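Dual specificity protein phosphatase 14 (Homo sapiens, PDB 2WGP) dephosphorylates phosphotyrosine, phosphoserine and phosphothreonine in proteins and so inactivates the MAP kinases ERK, JNK and p38. Local coordinates at residues H45-R50 / A105-C110; G51-V56 / H97-K102; E135-V140 / P145-N150; S168-V173 / P181-K186. All coordinates share one frame; numbering follows the deposited sequence.

Overall arrangement
Contacts 1 and 2 belong to the mixed beta sheet of the phosphatase fold. They use the neighbouring strands 106-109 and 54-57, and their centres lie about 9 Å apart. Contact 2 is nested in the chain loop that contact 1 closes. Both are small, buried and almost wholly apolar, with no hydrogen bond between their paired segments. Contact 3, in the helical part, lies nearer the chain's centre. Its touching residues are also buried, and a water joins its apolar packing. Contact 4 lies farthest out, with three touching residues partly exposed. It is the most polar, with two direct hydrogen bonds and two waters. Contacts 3 and 4 touch through Tyr137, Pro149, Val183 and Tyr184.

Contact 1 (H45-R50 / A105-C110); sequences HLLQAR and ATLVHC
Leu47 of helix 44-49 faces Leu107 of strand 106-109 with their CA atoms 8.2 Å apart, and Arg50 just after the helix faces Ala105 at a CA separation of 8.0 Å. No hydrogen bond joins the two segments. The contact rests on one pair of methyl groups. CD2 of Leu47 meets CD2 of Leu107 at 3.7 Å, and the two side chains cross at about a right angle. Leu107 reaches this position with CG anti to the backbone N (chi1 171°). At the margin, the carbonyl O of Arg50 lies 4.4 Å from CB of Ala105. The Arg50 side chain turns back on its own helix. Its NH1 donates to the carbonyl O of Leu46 at 3.0 Å, tilted out of the carbonyl plane. The strand leads to Cys110, the nucleophile that forms the phosphocysteine intermediate. ND1 of His109 donates to the carbonyl O of Cys110 at 2.9 Å, in the plane of the imidazole ring. The contact packs a helix on the strand that enters the active-site loop. Ile55 of strand 54-57 also touches Leu47, as do Ile52 and Phe70, while helix 89-101 touches Thr106 and Val108 of strand 106-109, and helix 116-129 touches Val108.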
loop_
_atom_site.group_PDB
_atom_site.type_symbol
_atom_site.label_atom_id
_atom_site.label_comp_id
_atom_site.label_asym_id
_atom_site.label_seq_id
_atom_site.Cartn_x
_atom_site.Cartn_y
_atom_site.Cartn_z
ATOM N N HIS A 45 43.553 7.947 15.736
ATOM C CA HIS A 45 44.816 7.361 15.270
ATOM C C HIS A 45 44.670 6.506 14.015
ATOM O O HIS A 45 45.512 6.582 13.130
ATOM C CB HIS A 45 45.455 6.502 16.364
ATOM C CG HIS A 45 46.840 6.045 16.030
ATOM N ND1 HIS A 45 47.965 6.795 16.315
ATOM C CD2 HIS A 45 47.283 4.921 15.413
ATOM C CE1 HIS A 45 49.041 6.150 15.894
ATOM N NE2 HIS A 45 48.656 5.009 15.346
ATOM N N LEU A 46 43.632 5.668 13.973
ATOM C CA LEU A 46 43.359 4.815 12.814
ATOM C C LEU A 46 43.102 5.651 11.562
ATOM O O LEU A 46 43.620 5.348 10.484
ATOM C CB LEU A 46 42.147 3.903 13.101
ATOM C CG LEU A 46 41.739 2.857 12.055
ATOM C CD1 LEU A 46 42.455 1.557 12.327
ATOM C CD2 LEU A 46 40.230 2.621 12.083
ATOM N N LEU A 47 42.308 6.707 11.694
ATOM C CA LEU A 47 41.993 7.552 10.551
ATOM C C LEU A 47 43.203 8.396 10.094
ATOM O O LEU A 47 43.452 8.527 8.885
ATOM C CB LEU A 47 40.787 8.443 10.857
ATOM C CG LEU A 47 39.481 7.756 11.295
ATOM C CD1 LEU A 47 38.422 8.803 11.467
ATOM C CD2 LEU A 47 39.004 6.658 10.326
ATOM N N GLN A 48 43.955 8.951 11.046
ATOM C CA GLN A 48 45.196 9.685 10.733
ATOM C C GLN A 48 46.199 8.802 9.988
ATOM O O GLN A 48 46.825 9.239 9.021
ATOM C CB GLN A 48 45.825 10.254 12.007
ATOM C CG GLN A 48 45.037 11.413 12.597
ATOM C CD GLN A 48 45.740 12.069 13.781
ATOM O OE1 GLN A 48 46.202 11.392 14.718
ATOM N NE2 GLN A 48 45.832 13.387 13.741
ATOM N N ALA A 49 46.297 7.540 10.415
ATOM C CA ALA A 49 47.174 6.558 9.771
ATOM C C ALA A 49 46.827 6.379 8.284
ATOM O O ALA A 49 47.688 6.047 7.487
ATOM C CB ALA A 49 47.100 5.227 10.504
ATOM N N ARG A 50 45.569 6.622 7.920
ATOM C CA ARG A 50 45.095 6.521 6.529
ATOM C C ARG A 50 45.055 7.851 5.788
ATOM O O ARG A 50 44.595 7.905 4.644
ATOM C CB ARG A 50 43.704 5.878 6.525
ATOM C CG ARG A 50 43.785 4.391 6.814
ATOM C CD ARG A 50 42.545 3.864 7.503
ATOM N NE ARG A 50 42.658 2.418 7.675
ATOM C CZ ARG A 50 43.431 1.820 8.581
ATOM N NH1 ARG A 50 44.136 2.530 9.462
ATOM N NH2 ARG A 50 43.478 0.490 8.615
ATOM N N ALA A 105 41.618 12.818 2.161
ATOM C CA ALA A 105 40.899 11.561 2.003
ATOM C C ALA A 105 39.648 11.560 2.876
ATOM O O ALA A 105 39.595 12.202 3.920
ATOM C CB ALA A 105 41.811 10.375 2.336
ATOM N N THR A 106 38.634 10.849 2.402
ATOM C CA THR A 106 37.337 10.834 3.043
ATOM C C THR A 106 36.986 9.438 3.556
ATOM O O THR A 106 37.174 8.438 2.864
ATOM C CB THR A 106 36.237 11.347 2.056
ATOM O OG1 THR A 106 36.568 12.683 1.610
ATOM C CG2 THR A 106 34.872 11.352 2.720
ATOM N N LEU A 107 36.457 9.392 4.780
ATOM C CA LEU A 107 35.767 8.231 5.276
ATOM C C LEU A 107 34.270 8.465 5.209
ATOM O O LEU A 107 33.747 9.430 5.787
ATOM C CB LEU A 107 36.163 7.911 6.699
ATOM C CG LEU A 107 35.323 6.835 7.392
ATOM C CD1 LEU A 107 35.629 5.413 6.832
ATOM C CD2 LEU A 107 35.586 6.927 8.908
ATOM N N VAL A 108 33.582 7.602 4.479
ATOM C CA VAL A 108 32.126 7.600 4.490
ATOM C C VAL A 108 31.737 6.442 5.388
ATOM O O VAL A 108 32.055 5.268 5.078
ATOM C CB VAL A 108 31.476 7.448 3.096
ATOM C CG1 VAL A 108 29.936 7.513 3.240
ATOM C CG2 VAL A 108 32.019 8.525 2.071
ATOM N N HIS A 109 31.086 6.769 6.510
ATOM C CA HIS A 109 30.667 5.748 7.473
ATOM C C HIS A 109 29.167 5.780 7.696
ATOM O O HIS A 109 28.498 6.813 7.490
ATOM C CB HIS A 109 31.436 5.818 8.816
ATOM C CG HIS A 109 30.907 6.820 9.809
ATOM N ND1 HIS A 109 29.804 6.578 10.612
ATOM C CD2 HIS A 109 31.371 8.043 10.163
ATOM C CE1 HIS A 109 29.601 7.628 11.391
ATOM N NE2 HIS A 109 30.535 8.529 11.140
ATOM N N CYS A 110 28.638 4.642 8.111
ATOM C CA CYS A 110 27.266 4.566 8.607
ATOM C C CYS A 110 27.338 3.854 9.962
ATOM O O CYS A 110 28.258 4.133 10.738
ATOM C CB CYS A 110 26.371 3.891 7.565
ATOM S SG CYS A 110 27.004 2.381 6.821
#

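Contact 2 (G51-V56 / H97-K102); sequences GITCIV and HSVSRK
This is a buried helix-on-sheet contact in the alpha/beta fold of the phosphatase domain. It packs the last turn of helix 89-101 against the start of strand 54-57, away from the active-site cysteine. Val99 carries the helix side alone. The CA atoms of Val99 and Cys54 lie 7.3 Å apart, and the two valine methyls divide the work. CG2 of Val99 rests on Cys54, 3.8 Å from CB and 4.1 Å from SG. The thiol is placed there by a first torsion that puts SG anti to the backbone N (chi1 179°). CG1 of Val99 reaches the neighbouring residue, Thr53. The Thr53 and Val99 side chains run antiparallel alongside each other. No hydrogen bond crosses between the segments, so the contact is van der Waals packing. Strand 106-109 lies beside strand 54-57 in the sheet, and its Thr106 touches both Cys54 and Val99. This links the helix to two adjacent strands. On the other strand edge, Thr53 and Ile55 pair through their backbones with Glu71. The segment begins at Gly51, whose positive phi completes a Schellman motif at the end of helix 44-49. The hydroxyl of Thr53 has a polar partner in the backbone N of Ala105, with which it forms a hydrogen bond. That same oxygen, Thr53 OG1, lies 3.6 Å from Val99 CG1.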
loop_
_atom_site.group_PDB
_atom_site.type_symbol
_atom_site.label_atom_id
_atom_site.label_comp_id
_atom_site.label_asym_id
_atom_site.label_seq_id
_atom_site.Cartn_x
_atom_site.Cartn_y
_atom_site.Cartn_z
ATOM N N GLY A 51 45.508 8.923 6.445
ATOM C CA GLY A 51 45.474 10.261 5.865
ATOM C C GLY A 51 44.083 10.843 5.683
ATOM O O GLY A 51 43.889 11.754 4.883
ATOM N N ILE A 52 43.125 10.338 6.456
ATOM C CA ILE A 52 41.738 10.789 6.400
ATOM C C ILE A 52 41.643 12.202 6.984
ATOM O O ILE A 52 42.162 12.488 8.067
ATOM C CB ILE A 52 40.765 9.782 7.091
ATOM C CG1 ILE A 52 40.670 8.494 6.246
ATOM C CG2 ILE A 52 39.334 10.405 7.292
ATOM C CD1 ILE A 52 40.139 7.273 6.975
ATOM N N THR A 53 41.032 13.086 6.206
ATOM C CA THR A 53 40.870 14.492 6.562
ATOM C C THR A 53 39.392 14.903 6.685
ATOM O O THR A 53 39.078 15.930 7.292
ATOM C CB THR A 53 41.550 15.386 5.501
ATOM O OG1 THR A 53 40.996 15.093 4.212
ATOM C CG2 THR A 53 43.067 15.143 5.490
ATOM N N CYS A 54 38.502 14.102 6.089
ATOM C CA CYS A 54 37.086 14.401 6.042
ATOM C C CYS A 54 36.277 13.164 6.386
ATOM O O CYS A 54 36.554 12.055 5.876
ATOM C CB CYS A 54 36.706 14.884 4.659
ATOM S SG CYS A 54 34.963 15.283 4.441
ATOM N N ILE A 55 35.323 13.343 7.299
ATOM C CA ILE A 55 34.402 12.275 7.702
ATOM C C ILE A 55 32.965 12.632 7.296
ATOM O O ILE A 55 32.393 13.647 7.750
ATOM C CB ILE A 55 34.451 11.999 9.235
ATOM C CG1 ILE A 55 35.873 11.629 9.689
ATOM C CG2 ILE A 55 33.476 10.880 9.626
ATOM C CD1 ILE A 55 36.022 11.476 11.224
ATOM N N VAL A 56 32.399 11.774 6.442
ATOM C CA VAL A 56 30.993 11.819 6.056
ATOM C C VAL A 56 30.239 10.809 6.915
ATOM O O VAL A 56 30.358 9.583 6.752
ATOM C CB VAL A 56 30.775 11.525 4.548
ATOM C CG1 VAL A 56 29.311 11.571 4.213
ATOM C CG2 VAL A 56 31.522 12.531 3.670
ATOM N N HIS A 97 35.266 14.029 -4.119
ATOM C CA HIS A 97 36.116 14.503 -5.219
ATOM C C HIS A 97 36.887 15.769 -4.824
ATOM O O HIS A 97 38.083 15.879 -5.085
ATOM C CB HIS A 97 35.254 14.744 -6.473
ATOM C CG HIS A 97 36.021 15.237 -7.664
ATOM N ND1 HIS A 97 36.915 14.443 -8.346
ATOM C CD2 HIS A 97 36.024 16.433 -8.295
ATOM C CE1 HIS A 97 37.435 15.127 -9.349
ATOM N NE2 HIS A 97 36.910 16.338 -9.342
ATOM N N SER A 98 36.183 16.725 -4.214
ATOM C CA SER A 98 36.787 17.995 -3.736
ATOM C C SER A 98 37.940 17.722 -2.763
ATOM O O SER A 98 39.011 18.312 -2.874
ATOM C CB SER A 98 35.735 18.846 -3.018
ATOM O OG SER A 98 36.365 19.982 -2.455
ATOM N N VAL A 99 37.695 16.846 -1.787
ATOM C CA VAL A 99 38.705 16.470 -0.784
ATOM C C VAL A 99 39.923 15.808 -1.427
ATOM O O VAL A 99 41.076 16.152 -1.135
ATOM C CB VAL A 99 38.083 15.526 0.291
ATOM C CG1 VAL A 99 39.169 14.881 1.155
ATOM C CG2 VAL A 99 37.127 16.324 1.145
ATOM N N SER A 100 39.661 14.863 -2.320
ATOM C CA SER A 100 40.712 14.205 -3.080
ATOM C C SER A 100 41.559 15.189 -3.902
ATOM O O SER A 100 42.807 15.138 -3.898
ATOM C CB SER A 100 40.056 13.174 -3.993
ATOM O OG SER A 100 40.967 12.668 -4.910
ATOM N N ARG A 101 40.897 16.120 -4.581
ATOM C CA ARG A 101 41.631 17.119 -5.354
ATOM C C ARG A 101 42.409 18.105 -4.484
ATOM O O ARG A 101 43.404 18.653 -4.917
ATOM C CB ARG A 101 40.703 17.824 -6.332
ATOM C CG ARG A 101 40.257 16.878 -7.450
ATOM C CD ARG A 101 39.702 17.661 -8.592
ATOM N NE ARG A 101 40.745 18.462 -9.222
ATOM C CZ ARG A 101 40.533 19.589 -9.898
ATOM N NH1 ARG A 101 39.299 20.075 -10.053
ATOM N NH2 ARG A 101 41.573 20.235 -10.430
ATOM N N LYS A 102 41.966 18.300 -3.251
ATOM C CA LYS A 102 42.732 19.025 -2.248
ATOM C C LYS A 102 43.740 18.131 -1.495
ATOM O O LYS A 102 44.288 18.558 -0.491
ATOM C CB LYS A 102 41.763 19.677 -1.253
ATOM C CG LYS A 102 40.993 20.866 -1.863
ATOM C CD LYS A 102 39.912 21.366 -0.943
ATOM C CE LYS A 102 39.428 22.735 -1.389
ATOM N NZ LYS A 102 38.143 23.084 -0.719
#

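Contact 3 (E135-V140 / P145-N150); sequences EAYNWV and PVIRPN
The phenol oxygen of Tyr137 is held by a water and by a carboxylate. The water donates to Tyr137 OH at 2.8 Å, and Glu187 of the C-terminal helix 182-188 hydrogen-bonds to the same oxygen. The water also accepts a long bond from NH1 of Arg148 at 3.3 Å, lying at the guanidinium edge and in its plane. Through these two bonds it ties helix 133-143 to the loop that follows. The carbonyl O of Ile147 is also within bonding distance, though whether it receives a proton is not settled. NH1 of Arg148 also makes a salt bridge to Glu187, so Glu187 probably steadies both the tyrosine and the arginine. Beside this polar group lies the apolar part of the contact, centred on Ile147. Its CD1 is 3.8 Å from CD1 of Tyr137, approaching the ring obliquely. The same methyl is 3.8 Å from CG1 of Val140, whose side chain crosses that of Ile147 at about a right angle. CG2 of Ile147 backs this up at 4.0 Å from Val140 CG1. Chi1 of 70° turns CG1 of Ile147 toward the helix, and an unusual chi2 of 144° carries CD1 in between Tyr137 and Val140, one helical turn apart. Leu125 of helix 116-129 touches Val140 too, and Tyr184 makes a cation-pi contact with Arg148. Asn150 ends the loop as the N-cap of helix 151-165. This is the loop joining helices 133-143 and 151-165 of the phosphatase domain, and it passes near the catalytic site: the Ile147 side chain is about 8 Å from that of Cys110.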
loop_
_atom_site.group_PDB
_atom_site.type_symbol
_atom_site.label_atom_id
_atom_site.label_comp_id
_atom_site.label_asym_id
_atom_site.label_seq_id
_atom_site.Cartn_x
_atom_site.Cartn_y
_atom_site.Cartn_z
ATOM N N GLU A 135 29.857 -2.798 -12.052
ATOM C CA GLU A 135 31.291 -2.713 -11.750
ATOM C C GLU A 135 31.554 -2.012 -10.413
ATOM O O GLU A 135 32.427 -2.428 -9.669
ATOM C CB GLU A 135 32.069 -1.954 -12.836
ATOM C CG GLU A 135 32.135 -2.551 -14.211
ATOM C CD GLU A 135 32.886 -1.613 -15.233
ATOM O OE1 GLU A 135 32.316 -0.579 -15.740
ATOM O OE2 GLU A 135 34.067 -1.926 -15.528
ATOM N N ALA A 136 30.795 -0.946 -10.142
ATOM C CA ALA A 136 30.937 -0.143 -8.926
ATOM C C ALA A 136 30.586 -0.988 -7.683
ATOM O O ALA A 136 31.299 -0.977 -6.697
ATOM C CB ALA A 136 30.049 1.140 -9.014
ATOM N N TYR A 137 29.488 -1.736 -7.771
ATOM C CA TYR A 137 29.128 -2.740 -6.761
ATOM C C TYR A 137 30.237 -3.764 -6.550
ATOM O O TYR A 137 30.681 -3.971 -5.415
ATOM C CB TYR A 137 27.784 -3.394 -7.141
ATOM C CG TYR A 137 27.354 -4.516 -6.231
ATOM C CD1 TYR A 137 26.963 -4.273 -4.910
ATOM C CD2 TYR A 137 27.346 -5.819 -6.698
ATOM C CE1 TYR A 137 26.570 -5.347 -4.075
ATOM C CE2 TYR A 137 26.948 -6.872 -5.897
ATOM C CZ TYR A 137 26.561 -6.639 -4.604
ATOM O OH TYR A 137 26.181 -7.717 -3.836
ATOM N N ASN A 138 30.690 -4.395 -7.629
ATOM C CA ASN A 138 31.744 -5.415 -7.542
ATOM C C ASN A 138 33.028 -4.846 -6.941
ATOM O O ASN A 138 33.677 -5.520 -6.148
ATOM C CB ASN A 138 32.050 -6.010 -8.913
ATOM C CG ASN A 138 30.903 -6.815 -9.489
ATOM O OD1 ASN A 138 30.047 -7.331 -8.773
ATOM N ND2 ASN A 138 30.893 -6.927 -10.799
ATOM N N TRP A 139 33.358 -3.605 -7.294
ATOM C CA TRP A 139 34.520 -2.879 -6.743
ATOM C C TRP A 139 34.442 -2.811 -5.195
ATOM O O TRP A 139 35.339 -3.273 -4.476
ATOM C CB TRP A 139 34.531 -1.471 -7.359
ATOM C CG TRP A 139 35.688 -0.569 -7.063
ATOM C CD1 TRP A 139 36.395 -0.471 -5.907
ATOM C CD2 TRP A 139 36.196 0.449 -7.924
ATOM N NE1 TRP A 139 37.347 0.489 -6.011
ATOM C CE2 TRP A 139 37.261 1.067 -7.248
ATOM C CE3 TRP A 139 35.893 0.857 -9.230
ATOM C CZ2 TRP A 139 38.016 2.093 -7.818
ATOM C CZ3 TRP A 139 36.643 1.872 -9.797
ATOM C CH2 TRP A 139 37.688 2.484 -9.085
ATOM N N VAL A 140 33.356 -2.255 -4.689
ATOM C CA VAL A 140 33.182 -2.119 -3.239
ATOM C C VAL A 140 33.058 -3.487 -2.556
ATOM O O VAL A 140 33.655 -3.721 -1.514
ATOM C CB VAL A 140 31.965 -1.261 -2.883
ATOM C CG1 VAL A 140 31.868 -1.101 -1.346
ATOM C CG2 VAL A 140 32.044 0.119 -3.556
ATOM N N PRO A 145 33.184 -7.369 1.651
ATOM C CA PRO A 145 32.199 -8.314 1.113
ATOM C C PRO A 145 30.841 -8.318 1.809
ATOM O O PRO A 145 29.887 -8.858 1.269
ATOM C CB PRO A 145 32.872 -9.671 1.326
ATOM C CG PRO A 145 34.275 -9.408 1.390
ATOM C CD PRO A 145 34.421 -8.080 2.037
ATOM N N VAL A 146 30.770 -7.724 2.996
ATOM C CA VAL A 146 29.517 -7.664 3.737
ATOM C C VAL A 146 28.525 -6.619 3.223
ATOM O O VAL A 146 27.383 -6.608 3.691
ATOM C CB VAL A 146 29.739 -7.435 5.267
ATOM C CG1 VAL A 146 30.591 -8.569 5.872
ATOM C CG2 VAL A 146 30.316 -6.059 5.536
ATOM N N ILE A 147 28.916 -5.782 2.243
ATOM C CA ILE A 147 27.981 -4.746 1.770
ATOM C C ILE A 147 26.702 -5.341 1.194
ATOM O O ILE A 147 26.694 -6.440 0.593
ATOM C CB ILE A 147 28.596 -3.673 0.807
ATOM C CG1 ILE A 147 28.953 -4.217 -0.597
ATOM C CG2 ILE A 147 29.772 -2.967 1.498
ATOM C CD1 ILE A 147 28.703 -3.183 -1.718
ATOM N N ARG A 148 25.624 -4.619 1.426
ATOM C CA ARG A 148 24.269 -5.053 1.073
ATOM C C ARG A 148 23.300 -3.858 1.144
ATOM O O ARG A 148 22.496 -3.748 2.055
ATOM C CB ARG A 148 23.826 -6.168 2.025
ATOM C CG ARG A 148 22.603 -6.910 1.580
ATOM C CD ARG A 148 22.928 -8.085 0.738
ATOM N NE ARG A 148 21.749 -8.866 0.418
ATOM C CZ ARG A 148 21.737 -9.940 -0.366
ATOM N NH1 ARG A 148 22.840 -10.337 -0.964
ATOM N NH2 ARG A 148 20.598 -10.617 -0.544
ATOM N N PRO A 149 23.384 -2.946 0.166
ATOM C CA PRO A 149 22.439 -1.835 0.126
ATOM C C PRO A 149 21.013 -2.344 0.144
ATOM O O PRO A 149 20.711 -3.427 -0.390
ATOM C CB PRO A 149 22.750 -1.171 -1.207
ATOM C CG PRO A 149 24.214 -1.450 -1.417
ATOM C CD PRO A 149 24.368 -2.864 -0.929
ATOM N N ASN A 150 20.134 -1.624 0.817
ATOM C CA ASN A 150 18.771 -2.099 0.908
ATOM C C ASN A 150 18.090 -1.980 -0.466
ATOM O O ASN A 150 18.647 -1.370 -1.357
ATOM C CB ASN A 150 18.020 -1.424 2.060
ATOM C CG ASN A 150 17.617 -0.005 1.768
ATOM O OD1 ASN A 150 16.994 0.284 0.750
ATOM N ND2 ASN A 150 17.908 0.885 2.705
HETATM O O HOH W 1 25.695 -8.734 -1.292
#

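Contact 4 (S168-V173 / P181-K186); sequences STVKMV and PDVYEK
The backbone N of Asp182 donates to the carbonyl O of Lys171 at 2.7 Å, almost in line with the C=O bond. A second bond runs the other way. The Lys171 N donates to OD2 of Asp182 at 3.2 Å, meeting the carboxylate from above its plane. Together the two bonds grip Lys171 at both its N and its O. One water donates to OD1 of Asp182 at 2.7 Å and to the carbonyl O of Thr169 at 2.8 Å. Another donates to OD2 of Asp182 at 2.6 Å, with only a weak bond to Thr169 O. A chi1 of 51° tucks CG of Asp182 over its own backbone and turns the carboxylate to loop residues 169-171. These bonds close the base of a two-stranded antiparallel hairpin, strands 172-175 and 178-181, just where helix 182-188 begins. Met172 and Pro181 are a non-hydrogen-bonded pair in it, and Pro181 is at the N-cap position of the helix. The packing is built round this proline. CG1 of Val170 lies 3.6 Å from CB of Pro181, the two side chains side by side. The Met172 chain is bent, which brings CE back to CD of Pro181 at 3.7 Å. Farther along, CG2 of Val173 lies 3.9 Å from CA of Asp182. Lys171, Met172 and Val173 also meet the hairpin of a third subunit, where Val173 packs on its counterpart.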
loop_
_atom_site.group_PDB
_atom_site.type_symbol
_atom_site.label_atom_id
_atom_site.label_comp_id
_atom_site.label_asym_id
_atom_site.label_seq_id
_atom_site.Cartn_x
_atom_site.Cartn_y
_atom_site.Cartn_z
ATOM N N SER A 168 21.253 0.888 -17.927
ATOM C CA SER A 168 21.440 0.258 -16.646
ATOM C C SER A 168 22.101 -1.127 -16.782
ATOM O O SER A 168 21.930 -1.821 -17.779
ATOM C CB SER A 168 20.109 0.233 -15.859
ATOM O OG SER A 168 19.170 -0.670 -16.399
ATOM N N THR A 169 22.887 -1.501 -15.769
ATOM C CA THR A 169 23.590 -2.779 -15.742
ATOM C C THR A 169 23.134 -3.704 -14.611
ATOM O O THR A 169 23.658 -4.829 -14.466
ATOM C CB THR A 169 25.119 -2.544 -15.692
ATOM O OG1 THR A 169 25.458 -1.783 -14.528
ATOM C CG2 THR A 169 25.567 -1.781 -16.952
ATOM N N VAL A 170 22.161 -3.222 -13.826
ATOM C CA VAL A 170 21.459 -4.007 -12.805
ATOM C C VAL A 170 19.968 -3.695 -12.929
ATOM O O VAL A 170 19.584 -2.542 -13.132
ATOM C CB VAL A 170 21.930 -3.630 -11.372
ATOM C CG1 VAL A 170 21.175 -4.443 -10.302
ATOM C CG2 VAL A 170 23.444 -3.824 -11.246
ATOM N N LYS A 171 19.148 -4.728 -12.803
ATOM C CA LYS A 171 17.698 -4.651 -12.889
ATOM C C LYS A 171 17.102 -5.198 -11.600
ATOM O O LYS A 171 17.646 -6.125 -11.006
ATOM C CB LYS A 171 17.196 -5.543 -14.019
ATOM C CG LYS A 171 16.463 -4.810 -15.106
ATOM C CD LYS A 171 16.524 -5.552 -16.456
ATOM C CE LYS A 171 15.536 -6.729 -16.549
ATOM N NZ LYS A 171 14.931 -6.778 -17.924
ATOM N N MET A 172 15.963 -4.646 -11.207
ATOM C CA MET A 172 15.192 -5.194 -10.089
ATOM C C MET A 172 14.334 -6.335 -10.644
ATOM O O MET A 172 13.675 -6.195 -11.678
ATOM C CB MET A 172 14.345 -4.105 -9.430
ATOM C CG MET A 172 15.163 -2.911 -8.932
ATOM S SD MET A 172 16.356 -3.258 -7.622
ATOM C CE MET A 172 15.312 -3.700 -6.270
ATOM N N VAL A 173 14.389 -7.467 -9.956
ATOM C CA VAL A 173 13.691 -8.672 -10.364
ATOM C C VAL A 173 12.898 -9.230 -9.181
ATOM O O VAL A 173 13.303 -9.095 -8.023
ATOM C CB VAL A 173 14.660 -9.733 -10.943
ATOM C CG1 VAL A 173 15.387 -9.175 -12.231
ATOM C CG2 VAL A 173 15.646 -10.232 -9.879
ATOM N N PRO A 181 17.613 -6.374 -6.502
ATOM C CA PRO A 181 18.481 -6.311 -7.667
ATOM C C PRO A 181 18.892 -7.718 -8.131
ATOM O O PRO A 181 19.126 -8.630 -7.308
ATOM C CB PRO A 181 19.697 -5.521 -7.172
ATOM C CG PRO A 181 19.703 -5.764 -5.671
ATOM C CD PRO A 181 18.252 -5.810 -5.297
ATOM N N ASP A 182 19.018 -7.878 -9.443
ATOM C CA ASP A 182 19.419 -9.179 -10.004
ATOM C C ASP A 182 20.697 -9.777 -9.400
ATOM O O ASP A 182 20.798 -11.001 -9.294
ATOM C CB ASP A 182 19.449 -9.192 -11.548
ATOM C CG ASP A 182 20.249 -8.053 -12.178
ATOM O OD1 ASP A 182 21.183 -7.496 -11.575
ATOM O OD2 ASP A 182 19.956 -7.745 -13.351
ATOM N N VAL A 183 21.649 -8.930 -8.991
ATOM C CA VAL A 183 22.881 -9.417 -8.360
ATOM C C VAL A 183 22.625 -10.249 -7.092
ATOM O O VAL A 183 23.326 -11.231 -6.850
ATOM C CB VAL A 183 23.914 -8.286 -8.068
ATOM C CG1 VAL A 183 24.535 -7.751 -9.403
ATOM C CG2 VAL A 183 23.307 -7.155 -7.254
ATOM N N TYR A 184 21.609 -9.893 -6.324
ATOM C CA TYR A 184 21.258 -10.645 -5.112
ATOM C C TYR A 184 20.659 -12.001 -5.474
ATOM O O TYR A 184 20.912 -12.997 -4.806
ATOM C CB TYR A 184 20.264 -9.885 -4.245
ATOM C CG TYR A 184 20.810 -8.669 -3.506
ATOM C CD1 TYR A 184 22.141 -8.248 -3.646
ATOM C CD2 TYR A 184 19.972 -7.924 -2.672
ATOM C CE1 TYR A 184 22.606 -7.132 -2.986
ATOM C CE2 TYR A 184 20.413 -6.821 -2.015
ATOM C CZ TYR A 184 21.741 -6.410 -2.171
ATOM O OH TYR A 184 22.212 -5.303 -1.496
ATOM N N GLU A 185 19.845 -12.030 -6.524
ATOM C CA GLU A 185 19.261 -13.299 -6.977
ATOM C C GLU A 185 20.391 -14.213 -7.470
ATOM O O GLU A 185 20.429 -15.398 -7.136
ATOM C CB GLU A 185 18.232 -13.028 -8.073
ATOM C CG GLU A 185 17.228 -14.133 -8.281
ATOM C CD GLU A 185 17.727 -15.209 -9.216
ATOM O OE1 GLU A 185 18.663 -14.906 -9.989
ATOM O OE2 GLU A 185 17.170 -16.340 -9.204
ATOM N N LYS A 186 21.298 -13.656 -8.271
ATOM C CA LYS A 186 22.440 -14.410 -8.794
ATOM C C LYS A 186 23.315 -14.996 -7.672
ATOM O O LYS A 186 23.677 -16.168 -7.729
ATOM C CB LYS A 186 23.244 -13.558 -9.782
ATOM C CG LYS A 186 22.454 -13.248 -11.062
ATOM C CD LYS A 186 23.133 -12.238 -11.967
ATOM C CE LYS A 186 22.403 -12.133 -13.289
ATOM N NZ LYS A 186 23.208 -11.413 -14.307
HETATM O O HOH W 2 23.519 -7.097 -12.883
HETATM O O HOH W 3 21.134 -6.869 -15.446
#